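Local coordinates for protein polyphosphate kinase (Porphyromonas gingivalis, PDB 2O8R) that probably catalyses the reversible transfer of the terminal phosphate of ATP to a growing chain of inorganic polyphosphate, at residues L317-P322 with V591-E596; L326-E331 with G688-T693; D344-V349 with P636-E641; V349-Y354 with A681-L686. The protein carries 3 engineered substitutions. One frame throughout, in Å; residues are numbered along the deposited sequence.

Contact 1: residues L317-P322 with V591-E596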
# COMPACT_ATOMS: atom_id res chain seq x y z
N LEU A 317 17.52 -5.10 -22.24
CA LEU A 317 18.38 -5.40 -21.07
C LEU A 317 17.78 -6.33 -19.97
O LEU A 317 18.29 -6.38 -18.85
CB LEU A 317 18.95 -4.10 -20.45
CG LEU A 317 19.56 -3.03 -21.37
CD1 LEU A 317 20.24 -1.85 -20.61
CD2 LEU A 317 20.54 -3.68 -22.31
N GLU A 318 16.73 -7.09 -20.32
CA GLU A 318 16.01 -7.95 -19.36
C GLU A 318 15.20 -9.05 -20.07
O GLU A 318 14.50 -8.76 -21.03
CB GLU A 318 15.08 -7.11 -18.49
CG GLU A 318 13.99 -6.37 -19.28
CD GLU A 318 13.14 -5.47 -18.41
OE1 GLU A 318 13.64 -4.98 -17.36
OE2 GLU A 318 11.97 -5.23 -18.80
N THR A 319 15.30 -10.29 -19.61
CA THR A 319 14.60 -11.39 -20.29
C THR A 319 13.12 -11.14 -20.28
O THR A 319 12.52 -10.89 -19.24
CB THR A 319 14.86 -12.77 -19.66
OG1 THR A 319 14.82 -12.63 -18.24
CG2 THR A 319 16.24 -13.30 -20.08
N LEU A 320 12.53 -11.19 -21.47
CA LEU A 320 11.09 -11.03 -21.61
C LEU A 320 10.41 -12.34 -21.28
O LEU A 320 10.63 -13.36 -21.95
CB LEU A 320 10.76 -10.58 -23.03
CG LEU A 320 9.41 -10.93 -23.66
CD1 LEU A 320 8.29 -10.06 -23.11
CD2 LEU A 320 9.52 -10.80 -25.15
N THR A 321 9.57 -12.33 -20.25
CA THR A 321 8.81 -13.52 -19.90
C THR A 321 7.62 -13.70 -20.85
O THR A 321 6.90 -12.74 -21.13
CB THR A 321 8.34 -13.48 -18.45
OG1 THR A 321 7.29 -12.52 -18.33
CG2 THR A 321 9.51 -13.11 -17.52
N PRO A 322 7.41 -14.92 -21.36
CA PRO A 322 6.41 -15.17 -22.39
C PRO A 322 4.98 -15.04 -21.91
O PRO A 322 4.71 -14.98 -20.70
CB PRO A 322 6.68 -16.62 -22.81
CG PRO A 322 8.02 -16.97 -22.25
CD PRO A 322 8.11 -16.16 -20.99
N VAL A 591 18.08 -23.18 -9.75
CA VAL A 591 17.78 -21.77 -9.51
C VAL A 591 17.86 -21.05 -10.85
O VAL A 591 18.84 -21.17 -11.59
CB VAL A 591 18.79 -21.14 -8.52
CG1 VAL A 591 18.83 -19.61 -8.64
CG2 VAL A 591 18.48 -21.57 -7.12
N ASP A 592 16.80 -20.31 -11.17
CA ASP A 592 16.66 -19.57 -12.41
C ASP A 592 15.75 -18.37 -12.07
O ASP A 592 15.52 -18.08 -10.89
CB ASP A 592 16.02 -20.48 -13.46
CG ASP A 592 16.34 -20.08 -14.91
OD1 ASP A 592 16.92 -19.00 -15.16
OD2 ASP A 592 15.99 -20.87 -15.82
N MSE A 593 15.23 -17.69 -13.09
CA MSE A 593 14.40 -16.50 -12.87
C MSE A 593 13.13 -16.73 -12.04
O MSE A 593 12.78 -15.89 -11.21
CB MSE A 593 14.03 -15.88 -14.21
CG MSE A 593 13.53 -14.46 -14.06
SE MSE A 593 12.98 -13.66 -15.74
CE MSE A 593 13.46 -11.82 -15.31
N TYR A 594 12.44 -17.84 -12.29
CA TYR A 594 11.26 -18.19 -11.51
C TYR A 594 11.70 -18.91 -10.27
O TYR A 594 12.66 -19.67 -10.30
CB TYR A 594 10.31 -19.10 -12.28
CG TYR A 594 9.81 -18.56 -13.60
CD1 TYR A 594 9.60 -17.21 -13.80
CD2 TYR A 594 9.51 -19.43 -14.64
CE1 TYR A 594 9.16 -16.73 -14.99
CE2 TYR A 594 9.05 -18.96 -15.83
CZ TYR A 594 8.88 -17.61 -16.01
OH TYR A 594 8.42 -17.15 -17.22
N LEU A 595 11.00 -18.69 -9.17
CA LEU A 595 11.33 -19.39 -7.95
C LEU A 595 10.71 -20.79 -8.03
O LEU A 595 9.48 -20.94 -8.16
CB LEU A 595 10.87 -18.60 -6.73
CG LEU A 595 11.25 -19.09 -5.33
CD1 LEU A 595 11.75 -17.97 -4.43
CD2 LEU A 595 10.06 -19.75 -4.72
N GLU A 596 11.58 -21.79 -8.01
CA GLU A 596 11.19 -23.19 -8.15
C GLU A 596 10.52 -23.67 -6.88
O GLU A 596 11.16 -24.17 -5.96
CB GLU A 596 12.41 -24.03 -8.47
CG GLU A 596 12.94 -23.83 -9.88
CD GLU A 596 12.02 -24.39 -10.95
OE1 GLU A 596 11.30 -25.38 -10.69
OE2 GLU A 596 12.01 -23.85 -12.07

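Contact 2: residues L326-E331 with G688-T693. Engineered in segment 688-693: Thr692 (natural residue Ala).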
# COMPACT_ATOMS: atom_id res chain seq x y z
N LEU A 326 -3.15 -20.68 -22.01
CA LEU A 326 -4.43 -21.13 -21.49
C LEU A 326 -4.56 -22.61 -21.79
O LEU A 326 -3.78 -23.17 -22.57
CB LEU A 326 -5.58 -20.37 -22.16
CG LEU A 326 -5.43 -18.85 -22.22
CD1 LEU A 326 -6.61 -18.24 -22.94
CD2 LEU A 326 -5.31 -18.29 -20.81
N SER A 327 -5.54 -23.24 -21.16
CA SER A 327 -5.96 -24.57 -21.54
C SER A 327 -7.10 -24.41 -22.54
O SER A 327 -8.18 -23.91 -22.18
CB SER A 327 -6.42 -25.33 -20.30
OG SER A 327 -7.28 -26.40 -20.61
N LYS A 328 -6.87 -24.82 -23.80
CA LYS A 328 -7.89 -24.78 -24.86
C LYS A 328 -9.11 -25.60 -24.46
O LYS A 328 -10.24 -25.15 -24.60
CB LYS A 328 -7.36 -25.29 -26.21
CG LYS A 328 -5.95 -24.84 -26.62
CD LYS A 328 -5.82 -23.32 -26.82
CE LYS A 328 -5.74 -22.94 -28.30
NZ LYS A 328 -4.35 -22.91 -28.80
N HIS A 329 -8.84 -26.80 -23.94
CA HIS A 329 -9.86 -27.73 -23.50
C HIS A 329 -10.81 -27.09 -22.50
O HIS A 329 -12.03 -27.03 -22.74
CB HIS A 329 -9.20 -28.93 -22.85
CG HIS A 329 -9.81 -30.23 -23.23
ND1 HIS A 329 -9.30 -31.02 -24.24
CD2 HIS A 329 -10.90 -30.88 -22.75
CE1 HIS A 329 -10.04 -32.11 -24.36
NE2 HIS A 329 -11.02 -32.04 -23.47
N LEU A 330 -10.26 -26.60 -21.40
CA LEU A 330 -11.03 -25.82 -20.43
C LEU A 330 -11.80 -24.68 -21.08
O LEU A 330 -12.98 -24.49 -20.79
CB LEU A 330 -10.11 -25.23 -19.36
CG LEU A 330 -10.15 -25.84 -17.97
CD1 LEU A 330 -9.63 -24.80 -17.02
CD2 LEU A 330 -11.56 -26.23 -17.58
N GLU A 331 -11.12 -23.93 -21.95
CA GLU A 331 -11.72 -22.76 -22.58
C GLU A 331 -12.90 -23.11 -23.47
O GLU A 331 -13.78 -22.29 -23.67
CB GLU A 331 -10.67 -21.99 -23.39
CG GLU A 331 -9.59 -21.33 -22.57
CD GLU A 331 -10.09 -20.20 -21.69
OE1 GLU A 331 -11.14 -19.61 -21.99
OE2 GLU A 331 -9.42 -19.91 -20.69
N GLY A 688 3.46 -26.34 -26.74
CA GLY A 688 3.38 -27.41 -27.72
C GLY A 688 2.08 -28.18 -27.58
O GLY A 688 1.25 -28.17 -28.49
N LYS A 689 1.87 -28.78 -26.42
CA LYS A 689 0.68 -29.60 -26.22
C LYS A 689 -0.64 -28.83 -26.42
O LYS A 689 -1.66 -29.43 -26.74
CB LYS A 689 0.73 -30.33 -24.86
CG LYS A 689 0.12 -29.56 -23.72
CD LYS A 689 -0.70 -30.47 -22.83
CE LYS A 689 -1.36 -29.69 -21.70
NZ LYS A 689 -1.97 -30.57 -20.69
N GLU A 690 -0.62 -27.51 -26.26
CA GLU A 690 -1.87 -26.75 -26.37
C GLU A 690 -2.23 -26.47 -27.81
O GLU A 690 -3.40 -26.27 -28.13
CB GLU A 690 -1.85 -25.46 -25.52
CG GLU A 690 -1.78 -25.68 -23.98
CD GLU A 690 -3.08 -26.19 -23.35
OE1 GLU A 690 -4.14 -26.16 -24.02
OE2 GLU A 690 -3.04 -26.62 -22.17
N GLU A 691 -1.24 -26.48 -28.70
CA GLU A 691 -1.51 -26.40 -30.14
C GLU A 691 -2.03 -27.74 -30.67
O GLU A 691 -2.46 -27.83 -31.82
CB GLU A 691 -0.28 -25.98 -30.93
CG GLU A 691 0.73 -25.11 -30.21
CD GLU A 691 0.37 -23.63 -30.19
OE1 GLU A 691 -0.78 -23.29 -29.86
OE2 GLU A 691 1.27 -22.81 -30.49
N THR A 692 -1.98 -28.78 -29.84
CA THR A 692 -2.46 -30.11 -30.24
C THR A 692 -3.90 -30.37 -29.78
O THR A 692 -4.24 -31.51 -29.44
CB THR A 692 -1.53 -31.24 -29.73
OG1 THR A 692 -0.26 -30.70 -29.35
CG2 THR A 692 -1.32 -32.30 -30.81
N THR A 693 -4.72 -29.33 -29.78
CA THR A 693 -6.15 -29.45 -29.42
C THR A 693 -7.03 -29.66 -30.66
O THR A 693 -7.63 -30.73 -30.83
CB THR A 693 -6.65 -28.21 -28.61
OG1 THR A 693 -6.01 -28.18 -27.33
CG2 THR A 693 -8.17 -28.24 -28.42

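Contact 3: residues D344-V349 with P636-E641. Engineered in segment 636-641: Thr637 (natural residue Ala).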
# COMPACT_ATOMS: atom_id res chain seq x y z
N ASP A 344 -9.97 -33.78 -14.85
CA ASP A 344 -8.98 -33.13 -14.01
C ASP A 344 -8.11 -32.23 -14.84
O ASP A 344 -7.84 -32.49 -16.00
CB ASP A 344 -8.07 -34.16 -13.35
CG ASP A 344 -8.76 -34.93 -12.26
OD1 ASP A 344 -9.91 -34.57 -11.92
OD2 ASP A 344 -8.15 -35.90 -11.77
N TYR A 345 -7.65 -31.15 -14.21
CA TYR A 345 -6.73 -30.25 -14.86
C TYR A 345 -5.49 -29.97 -13.97
O TYR A 345 -5.55 -29.99 -12.74
CB TYR A 345 -7.45 -28.96 -15.29
CG TYR A 345 -8.41 -29.16 -16.45
CD1 TYR A 345 -8.03 -28.88 -17.77
CD2 TYR A 345 -9.70 -29.63 -16.23
CE1 TYR A 345 -8.92 -29.08 -18.84
CE2 TYR A 345 -10.59 -29.83 -17.28
CZ TYR A 345 -10.20 -29.55 -18.58
OH TYR A 345 -11.11 -29.76 -19.59
N LEU A 346 -4.36 -29.76 -14.62
CA LEU A 346 -3.13 -29.41 -13.95
C LEU A 346 -2.74 -28.05 -14.48
O LEU A 346 -2.61 -27.87 -15.69
CB LEU A 346 -2.07 -30.42 -14.32
CG LEU A 346 -1.05 -30.91 -13.32
CD1 LEU A 346 -1.71 -31.31 -11.99
CD2 LEU A 346 -0.36 -32.08 -13.97
N ILE A 347 -2.55 -27.09 -13.60
CA ILE A 347 -2.12 -25.77 -14.04
C ILE A 347 -0.75 -25.46 -13.47
O ILE A 347 -0.55 -25.48 -12.25
CB ILE A 347 -3.11 -24.69 -13.63
CG1 ILE A 347 -4.49 -24.95 -14.24
CG2 ILE A 347 -2.56 -23.31 -13.97
CD1 ILE A 347 -4.51 -25.10 -15.75
N HIS A 348 0.18 -25.19 -14.36
CA HIS A 348 1.55 -24.90 -13.98
C HIS A 348 1.81 -23.43 -14.18
O HIS A 348 1.94 -22.95 -15.31
CB HIS A 348 2.51 -25.72 -14.85
CG HIS A 348 2.20 -27.19 -14.85
ND1 HIS A 348 2.51 -28.01 -13.78
CD2 HIS A 348 1.63 -27.98 -15.78
CE1 HIS A 348 2.13 -29.24 -14.06
NE2 HIS A 348 1.59 -29.25 -15.27
N VAL A 349 1.90 -22.70 -13.09
CA VAL A 349 2.05 -21.27 -13.23
C VAL A 349 3.43 -20.77 -13.05
O VAL A 349 4.18 -21.29 -12.21
CB VAL A 349 1.22 -20.43 -12.23
CG1 VAL A 349 -0.25 -20.62 -12.44
CG2 VAL A 349 1.66 -20.71 -10.76
N PRO A 636 -3.84 -40.50 -15.39
CA PRO A 636 -2.60 -40.99 -15.97
C PRO A 636 -1.90 -39.99 -16.87
O PRO A 636 -0.68 -39.83 -16.75
CB PRO A 636 -3.07 -42.21 -16.77
CG PRO A 636 -4.32 -42.62 -16.10
CD PRO A 636 -4.98 -41.34 -15.78
N THR A 637 -2.63 -39.29 -17.74
CA THR A 637 -1.99 -38.31 -18.62
C THR A 637 -1.42 -37.13 -17.82
O THR A 637 -0.35 -36.60 -18.15
CB THR A 637 -2.92 -37.80 -19.73
OG1 THR A 637 -4.06 -37.19 -19.14
CG2 THR A 637 -3.36 -38.94 -20.61
N LEU A 638 -2.12 -36.74 -16.75
CA LEU A 638 -1.61 -35.71 -15.85
C LEU A 638 -0.31 -36.15 -15.17
O LEU A 638 0.69 -35.43 -15.24
CB LEU A 638 -2.67 -35.32 -14.81
CG LEU A 638 -3.86 -34.49 -15.28
CD1 LEU A 638 -4.43 -33.73 -14.11
CD2 LEU A 638 -3.44 -33.52 -16.38
N ARG A 639 -0.33 -37.33 -14.54
CA ARG A 639 0.89 -37.93 -13.97
C ARG A 639 2.06 -38.00 -14.95
O ARG A 639 3.22 -37.83 -14.56
CB ARG A 639 0.62 -39.35 -13.48
CG ARG A 639 0.31 -39.48 -12.01
CD ARG A 639 0.51 -40.92 -11.52
NE ARG A 639 0.18 -41.89 -12.56
CZ ARG A 639 -1.03 -42.39 -12.77
NH1 ARG A 639 -2.06 -42.04 -12.01
NH2 ARG A 639 -1.21 -43.25 -13.76
N ARG A 640 1.74 -38.27 -16.22
CA ARG A 640 2.75 -38.40 -17.26
C ARG A 640 3.37 -37.04 -17.54
O ARG A 640 4.58 -36.93 -17.75
CB ARG A 640 2.12 -39.02 -18.53
CG ARG A 640 2.96 -39.00 -19.82
CD ARG A 640 4.39 -39.53 -19.66
NE ARG A 640 4.49 -40.66 -18.74
CZ ARG A 640 5.61 -41.01 -18.10
NH1 ARG A 640 6.73 -40.32 -18.28
NH2 ARG A 640 5.60 -42.06 -17.28
N GLU A 641 2.54 -36.00 -17.50
CA GLU A 641 3.00 -34.64 -17.79
C GLU A 641 4.00 -34.17 -16.73
O GLU A 641 5.04 -33.62 -17.07
CB GLU A 641 1.82 -33.69 -17.88
CG GLU A 641 2.15 -32.28 -18.33
CD GLU A 641 0.90 -31.41 -18.41
OE1 GLU A 641 0.15 -31.34 -17.41
OE2 GLU A 641 0.65 -30.80 -19.46

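Contact 4: residues V349-Y354 with A681-L686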
# COMPACT_ATOMS: atom_id res chain seq x y z
N VAL A 349 1.90 -22.70 -13.09
CA VAL A 349 2.05 -21.27 -13.23
C VAL A 349 3.43 -20.77 -13.05
O VAL A 349 4.18 -21.29 -12.21
CB VAL A 349 1.22 -20.43 -12.23
CG1 VAL A 349 -0.25 -20.62 -12.44
CG2 VAL A 349 1.66 -20.71 -10.76
N PRO A 350 3.85 -20.02 -14.05
CA PRO A 350 3.87 -18.72 -14.65
C PRO A 350 3.41 -19.07 -16.07
O PRO A 350 2.70 -18.29 -16.70
CB PRO A 350 5.34 -18.33 -14.62
CG PRO A 350 6.06 -19.50 -13.99
CD PRO A 350 5.15 -20.66 -14.25
N TYR A 351 3.76 -20.29 -16.51
CA TYR A 351 3.48 -20.86 -17.84
C TYR A 351 2.01 -20.76 -18.25
O TYR A 351 1.70 -20.39 -19.38
CB TYR A 351 3.94 -22.32 -17.90
CG TYR A 351 5.33 -22.60 -17.32
CD1 TYR A 351 6.46 -22.05 -17.91
CD2 TYR A 351 5.50 -23.41 -16.21
CE1 TYR A 351 7.72 -22.29 -17.40
CE2 TYR A 351 6.76 -23.64 -15.68
CZ TYR A 351 7.88 -23.08 -16.29
OH TYR A 351 9.15 -23.31 -15.79
N TYR A 352 1.11 -21.09 -17.33
CA TYR A 352 -0.31 -20.84 -17.51
C TYR A 352 -0.68 -19.62 -16.68
O TYR A 352 0.10 -19.23 -15.81
CB TYR A 352 -1.12 -22.02 -17.01
CG TYR A 352 -1.08 -23.24 -17.91
CD1 TYR A 352 -2.08 -23.47 -18.84
CD2 TYR A 352 -0.05 -24.17 -17.81
CE1 TYR A 352 -2.07 -24.57 -19.66
CE2 TYR A 352 -0.02 -25.29 -18.63
CZ TYR A 352 -1.03 -25.48 -19.55
OH TYR A 352 -1.01 -26.60 -20.37
N THR A 353 -1.85 -19.03 -16.94
CA THR A 353 -2.35 -17.90 -16.15
C THR A 353 -2.65 -18.31 -14.73
O THR A 353 -2.77 -19.49 -14.41
CB THR A 353 -3.68 -17.28 -16.67
OG1 THR A 353 -4.36 -18.21 -17.53
CG2 THR A 353 -3.44 -15.95 -17.39
N TYR A 354 -2.80 -17.29 -13.89
CA TYR A 354 -3.29 -17.46 -12.55
C TYR A 354 -4.82 -17.38 -12.53
O TYR A 354 -5.46 -17.71 -11.53
CB TYR A 354 -2.70 -16.36 -11.67
CG TYR A 354 -1.29 -16.62 -11.20
CD1 TYR A 354 -0.19 -16.31 -12.01
CD2 TYR A 354 -1.04 -17.16 -9.95
CE1 TYR A 354 1.11 -16.54 -11.58
CE2 TYR A 354 0.26 -17.40 -9.51
CZ TYR A 354 1.33 -17.08 -10.32
OH TYR A 354 2.62 -17.31 -9.87
N ALA A 681 12.35 -24.55 -21.71
CA ALA A 681 11.86 -25.78 -22.31
C ALA A 681 10.46 -26.19 -21.86
O ALA A 681 9.67 -26.69 -22.67
CB ALA A 681 12.85 -26.90 -22.06
N ILE A 682 10.17 -26.00 -20.57
CA ILE A 682 8.88 -26.36 -20.01
C ILE A 682 7.79 -25.52 -20.66
O ILE A 682 6.70 -26.03 -20.98
CB ILE A 682 8.84 -26.17 -18.49
CG1 ILE A 682 9.62 -27.29 -17.80
CG2 ILE A 682 7.41 -26.18 -17.98
CD1 ILE A 682 9.66 -27.13 -16.28
N TYR A 683 8.08 -24.24 -20.90
CA TYR A 683 7.13 -23.40 -21.58
C TYR A 683 6.86 -23.89 -23.00
O TYR A 683 5.70 -23.92 -23.42
CB TYR A 683 7.58 -21.95 -21.60
CG TYR A 683 6.57 -21.06 -22.29
CD1 TYR A 683 5.39 -20.70 -21.66
CD2 TYR A 683 6.79 -20.60 -23.58
CE1 TYR A 683 4.46 -19.88 -22.28
CE2 TYR A 683 5.86 -19.78 -24.22
CZ TYR A 683 4.70 -19.42 -23.55
OH TYR A 683 3.77 -18.62 -24.17
N ARG A 684 7.91 -24.27 -23.71
CA ARG A 684 7.75 -24.80 -25.07
C ARG A 684 6.95 -26.09 -25.08
O ARG A 684 6.08 -26.29 -25.92
CB ARG A 684 9.09 -24.99 -25.78
CG ARG A 684 9.73 -23.67 -26.17
CD ARG A 684 11.07 -23.84 -26.86
NE ARG A 684 11.92 -22.67 -26.61
CZ ARG A 684 13.05 -22.69 -25.91
NH1 ARG A 684 13.50 -23.84 -25.38
NH2 ARG A 684 13.74 -21.57 -25.74
N TYR A 685 7.24 -26.96 -24.11
CA TYR A 685 6.55 -28.24 -23.98
C TYR A 685 5.04 -28.04 -23.79
O TYR A 685 4.24 -28.67 -24.49
CB TYR A 685 7.17 -29.02 -22.81
CG TYR A 685 6.35 -30.17 -22.28
CD1 TYR A 685 6.47 -31.44 -22.82
CD2 TYR A 685 5.49 -30.01 -21.21
CE1 TYR A 685 5.73 -32.51 -22.33
CE2 TYR A 685 4.75 -31.06 -20.70
CZ TYR A 685 4.87 -32.31 -21.27
OH TYR A 685 4.12 -33.36 -20.77
N LEU A 686 4.67 -27.14 -22.88
CA LEU A 686 3.28 -26.90 -22.52
C LEU A 686 2.54 -26.16 -23.62
O LEU A 686 1.37 -26.44 -23.88
CB LEU A 686 3.18 -26.14 -21.20
CG LEU A 686 3.46 -26.99 -19.95
CD1 LEU A 686 3.69 -26.14 -18.73
CD2 LEU A 686 2.33 -27.95 -19.70

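Contact 1: residues L317-P322 with V591-E596
Met593, present as selenomethionine, reaches across to Thr319 and Thr321, and the contact shows how a long selenoether side chain can bridge two loops. Its CG lies opposite the backbone N (chi1 -164°) and the next torsion is extended as well, so the chain runs straight out from its loop before bending at the selenium. There SE comes 3.3 Å from Thr319 OG1, with the terminal methyl beside the same oxygen, the two side chains passing in opposite directions. SE also rests 3.9 Å from Thr321 CG2, whose side chain crosses it at about a right angle. Thr319 OG1 has its polar partner elsewhere, in Asp37 of helix 35-63. Tyr594 makes the second approach: its OH end comes to Thr321 CB at 3.9 Å and also borders Pro322 CD, while Thr321 CG2 lies oblique to the ring. The side chain of Tyr594 is about 7 Å from that of Tyr474, predicted to bind ATP, so the contact skirts the probable nucleotide site. Its chemistry is that of soft van der Waals packing: the selenium and its methyl, the threonine methyl, a proline carbon and two hydroxyl oxygens touch without a hydrogen bond between the segments.

Contact 2: residues L326-E331 with G688-T693
Lys328 and Glu690 bring their CA atoms to 6.5 Å where the last turn of helix 678-691 meets the start of the short helix 328-331. The Glu690 side chain bends at chi2 (-73°), which turns its carboxylate toward the incoming backbone. OE1 accepts from Lys328 N at 3.0 Å in a nearly straight bond, the N-H...O angle being 165°, although the amide lies well above the carboxylate plane, 37° out of it. Leu326 O lies beside the carboxylate and is not hydrogen-bonded to it. Lys328 N serves OE1, and OE2 is held by Tyr352 OH. The site is a worked example of helix N-capping, complemented by a carboxylate from a distant part of the chain. Ser327 occupies the N-cap, its OG accepting from Leu330 N at 3.1 Å, and the amide of the following residue, left without an acceptor inside its own helix, is taken by Glu690. The helix dipole would probably add to the attraction. The Lys328 side chain is bent at three successive torsions and folds over the end of the partner helix, CG passing 3.3 Å from Glu690 O. Its NZ finishes 3.7 Å from Glu691 OE1, a long salt bridge. Against the aliphatic part, Thr693 OG1 approaches Lys328 CB at 3.4 Å while donating weakly to Glu690 O, so the threonine hydroxyl is turned back toward its own helix as its methyl, CG2, packs on the lysine.

Contact 3: residues D344-V349 with P636-E641
Glu641 OE1 receives a weak hydrogen bond from His348 NE2 at 3.3 Å, while the other oxygen of the carboxylate forms a salt bridge with Lys689. The contact illustrates how two phospholipase D-like domains of a polyphosphate kinase pack: helix 636-651, from the second C-terminal domain, lies against strand 345-349, the strand that pairs antiparallel with strand 474-481 in the first. The short segments run nearly parallel, 21° apart, with axes 9.1 Å from each other. The glutamate is fully extended, CG opposite its backbone N (chi1 -173°), so that its carboxylate is carried from the helix to the imidazole. OE1 arrives at the ring edge, in its plane, but the carboxylate itself is turned 79° from that plane. A lysine partner and a histidine N-H donor would both help to keep this buried carboxylate ionised. Leu346 shares the same oxygen as a neighbour, sliding past Glu641 in the opposite direction with CD2 3.6 Å from OE1. The centre of the interface is apolar. Leu638 points its two methyls at the strand, CD2 resting 4.0 Å from Leu346 CB, and CD1 settling 3.7 Å from Asp344 CB.

Contact 4: residues V349-Y354 with A681-L686
Ile682 presses its CG2 methyl onto one face of the Tyr351 ring, and this is the central bump of the contact. The methyl sits 3.6 Å from the ring centroid and 18° off its normal, a CH-pi contact made from above with a slight shift toward the rim. Against the opposite face lies Pro350 CD, so the ring is clamped between proline and isoleucine. CG2 is the branch placed opposite the backbone N of Ile682, because CG1 takes the position beside that N (chi1 -74°); it therefore points off the helix toward the tyrosine, while CD1 reaches only the phenol oxygen. Tyr351 fills the hollow bounded by Ile682, Tyr683 and Leu686. Its CD1 rests 3.9 Å from Tyr683 CB, and its CB lies 3.9 Å from Leu686 CD1; Tyr683 CB and Leu686 CD1 both stand oblique to the ring. Leu686 in turn is a knob between two tyrosines, crossing each at about a right angle: CD2 enters in the plane of the Tyr352 ring, at its edge, 3.7 Å from CE2. The phenol groups leave this apolar patch for partners elsewhere, Tyr352 OH to Glu690 and Tyr683 OH to the carbonyl of Glu323. The fit between the segments rests on packing and the CH-pi contact. The result is a loop following a strand of the first phospholipase D-like domain packed on helix 678-691 near the end of the chain.

Helix 678-691 ties the set together, since contacts 2 and 4 both use it and their centres are 12 Å apart. Contact 3 joins contact 2 through the Lys689 NZ to Glu641 OE2 salt bridge, 2.9 Å long, and continues into contact 4 through the shared Val349. Contact 4 also meets contact 1, where Tyr594 CD2 packs 3.5 Å from Pro350 CG and Pro322 CB 3.5 Å from Tyr683 CZ. Of the four, contact 1 comes closest to the predicted ATP-binding Tyr474, at about 7 Å between its side chain and that of Tyr594, against about 10 Å for Tyr351 and 11 Å for His348, while contact 2 lies away from the annotated sites.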